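Local coordinates for hypothetical protein PH0107 (Pyrococcus horikoshii, PDB 2YZI) that is of unknown function but carries two CBS domains in tandem, a pairing that in related proteins often binds adenosyl-containing ligands as a regulatory module, at residues Val51-Lys56 against His105-Glu110. Numbering follows the deposited sequence.
Sequences VGFFTK and HILIEE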
loop_
_atom_site.group_PDB
_atom_site.type_symbol
_atom_site.label_atom_id
_atom_site.label_comp_id
_atom_site.label_asym_id
_atom_site.label_seq_id
_atom_site.Cartn_x
_atom_site.Cartn_y
_atom_site.Cartn_z
ATOM N N VAL B 51 -4.749 -20.919 5.555
ATOM C CA VAL B 51 -5.830 -21.335 4.687
ATOM C C VAL B 51 -6.190 -20.217 3.733
ATOM O O VAL B 51 -6.922 -20.428 2.778
ATOM C CB VAL B 51 -7.075 -21.703 5.501
ATOM C CG1 VAL B 51 -6.844 -23.020 6.248
ATOM C CG2 VAL B 51 -7.383 -20.590 6.491
ATOM N N GLY B 52 -5.672 -19.023 3.991
ATOM C CA GLY B 52 -5.986 -17.909 3.124
ATOM C C GLY B 52 -5.087 -16.701 3.274
ATOM O O GLY B 52 -4.167 -16.693 4.083
ATOM N N PHE B 53 -5.387 -15.667 2.499
ATOM C CA PHE B 53 -4.609 -14.439 2.495
ATOM C C PHE B 53 -5.452 -13.348 1.843
ATOM O O PHE B 53 -6.235 -13.630 0.921
ATOM C CB PHE B 53 -3.342 -14.651 1.661
ATOM C CG PHE B 53 -2.481 -13.431 1.528
ATOM C CD1 PHE B 53 -1.552 -13.106 2.515
ATOM C CD2 PHE B 53 -2.576 -12.617 0.395
ATOM C CE1 PHE B 53 -0.729 -11.995 2.375
ATOM C CE2 PHE B 53 -1.756 -11.506 0.247
ATOM C CZ PHE B 53 -0.830 -11.194 1.240
ATOM N N PHE B 54 -5.296 -12.112 2.310
ATOM C CA PHE B 54 -6.039 -10.997 1.733
ATOM C C PHE B 54 -5.451 -9.633 2.105
ATOM O O PHE B 54 -4.814 -9.459 3.147
ATOM C CB PHE B 54 -7.524 -11.080 2.122
ATOM C CG PHE B 54 -7.804 -10.754 3.564
ATOM C CD1 PHE B 54 -7.916 -9.428 3.981
ATOM C CD2 PHE B 54 -7.982 -11.776 4.501
ATOM C CE1 PHE B 54 -8.207 -9.125 5.314
ATOM C CE2 PHE B 54 -8.274 -11.485 5.837
ATOM C CZ PHE B 54 -8.387 -10.160 6.248
ATOM N N THR B 55 -5.672 -8.666 1.223
ATOM C CA THR B 55 -5.158 -7.314 1.410
ATOM C C THR B 55 -6.272 -6.318 1.659
ATOM O O THR B 55 -7.443 -6.677 1.698
ATOM C CB THR B 55 -4.392 -6.841 0.168
ATOM O OG1 THR B 55 -5.308 -6.709 -0.926
ATOM C CG2 THR B 55 -3.302 -7.834 -0.198
ATOM N N LYS B 56 -5.885 -5.061 1.840
ATOM C CA LYS B 56 -6.838 -3.986 2.058
ATOM C C LYS B 56 -7.565 -3.783 0.734
ATOM O O LYS B 56 -8.763 -3.498 0.693
ATOM C CB LYS B 56 -6.102 -2.708 2.465
ATOM C CG LYS B 56 -5.532 -2.728 3.882
ATOM C CD LYS B 56 -4.798 -1.429 4.212
ATOM C CE LYS B 56 -4.275 -1.417 5.651
ATOM N NZ LYS B 56 -3.503 -0.179 5.996
ATOM N N HIS B 105 2.549 -6.916 -1.299
ATOM C CA HIS B 105 3.031 -7.775 -0.222
ATOM C C HIS B 105 3.302 -9.153 -0.804
ATOM O O HIS B 105 2.530 -9.642 -1.622
ATOM C CB HIS B 105 1.974 -7.914 0.887
ATOM C CG HIS B 105 0.998 -6.780 0.951
ATOM N ND1 HIS B 105 0.110 -6.502 -0.067
ATOM C CD2 HIS B 105 0.769 -5.853 1.911
ATOM C CE1 HIS B 105 -0.620 -5.453 0.263
ATOM N NE2 HIS B 105 -0.241 -5.039 1.457
ATOM N N ILE B 106 4.395 -9.778 -0.387
ATOM C CA ILE B 106 4.724 -11.117 -0.866
ATOM C C ILE B 106 5.231 -11.972 0.294
ATOM O O ILE B 106 6.172 -11.598 0.993
ATOM C CB ILE B 106 5.781 -11.069 -2.006
ATOM C CG1 ILE B 106 5.933 -12.456 -2.625
ATOM C CG2 ILE B 106 7.114 -10.547 -1.479
ATOM C CD1 ILE B 106 6.723 -12.484 -3.923
ATOM N N LEU B 107 4.583 -13.115 0.510
ATOM C CA LEU B 107 4.967 -14.014 1.597
ATOM C C LEU B 107 6.318 -14.665 1.322
ATOM O O LEU B 107 6.632 -15.006 0.182
ATOM C CB LEU B 107 3.890 -15.089 1.807
ATOM C CG LEU B 107 2.562 -14.586 2.389
ATOM C CD1 LEU B 107 1.515 -15.677 2.397
ATOM C CD2 LEU B 107 2.805 -14.087 3.794
ATOM N N ILE B 108 7.128 -14.818 2.365
ATOM C CA ILE B 108 8.433 -15.431 2.209
ATOM C C ILE B 108 8.381 -16.876 2.682
ATOM O O ILE B 108 7.814 -17.200 3.727
ATOM C CB ILE B 108 9.520 -14.664 2.982
ATOM C CG1 ILE B 108 9.492 -13.172 2.594
ATOM C CG2 ILE B 108 10.889 -15.259 2.671
ATOM C CD1 ILE B 108 9.680 -12.892 1.105
ATOM N N GLU B 109 8.985 -17.747 1.885
ATOM C CA GLU B 109 8.992 -19.169 2.164
ATOM C C GLU B 109 10.386 -19.742 2.336
ATOM O O GLU B 109 11.349 -19.268 1.737
ATOM C CB GLU B 109 8.256 -19.889 1.026
ATOM C CG GLU B 109 8.473 -21.388 0.929
ATOM C CD GLU B 109 9.698 -21.750 0.114
ATOM O OE1 GLU B 109 10.038 -20.987 -0.821
ATOM O OE2 GLU B 109 10.310 -22.805 0.399
ATOM N N GLU B 110 10.474 -20.753 3.188
ATOM C CA GLU B 110 11.711 -21.473 3.440
ATOM C C GLU B 110 11.335 -22.931 3.721
ATOM O O GLU B 110 10.597 -23.223 4.653
ATOM C CB GLU B 110 12.471 -20.885 4.634
ATOM C CG GLU B 110 13.739 -21.667 4.957
ATOM C CD GLU B 110 14.533 -21.079 6.103
ATOM O OE1 GLU B 110 13.928 -20.742 7.142
ATOM O OE2 GLU B 110 15.770 -20.967 5.972
#
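Phe53 and Leu107 meet as apolar side chains, lying alongside and pointing past one another from their two strands. The methyl CD1 of Leu107 comes obliquely to the phenyl ring, 4.0 Å from Phe53 CD1. With CG anti to the backbone N (chi1 177°), the phenyl group extends from its strand toward 105-110. There CB of His105 meets the edge of the ring, 4.3 Å from Phe53 CZ. Leu82 touches both Phe53 and Leu107.

The two strands belong to different CBS domains and to separate three-stranded sheets, so the contact joins the two halves of the tandem pair, the arrangement known as a Bateman module. Their axes run roughly antiparallel at 152° and stay 9.7 Å apart at closest, and side chains alone bridge them, without a hydrogen bond.

The second group is Thr55 with the imidazole of His105. The methyl CG2 of Thr55 lies 3.6 Å from CE1 and 3.7 Å from ND1 of His105, reaching the ring obliquely. Thr55 stands at the N-cap of helix 56-64: a chi1 of 66° turns OG1 to cap a backbone N of that helix and leaves CG2 for the imidazole, while Asp58 accepts a hydrogen bond from Thr55 N; in CBS relatives such a Thr/Ser-x-x-Asp pattern often lies at a nucleotide site. Ser40 and Ile117, one from each sheet, also touch His105.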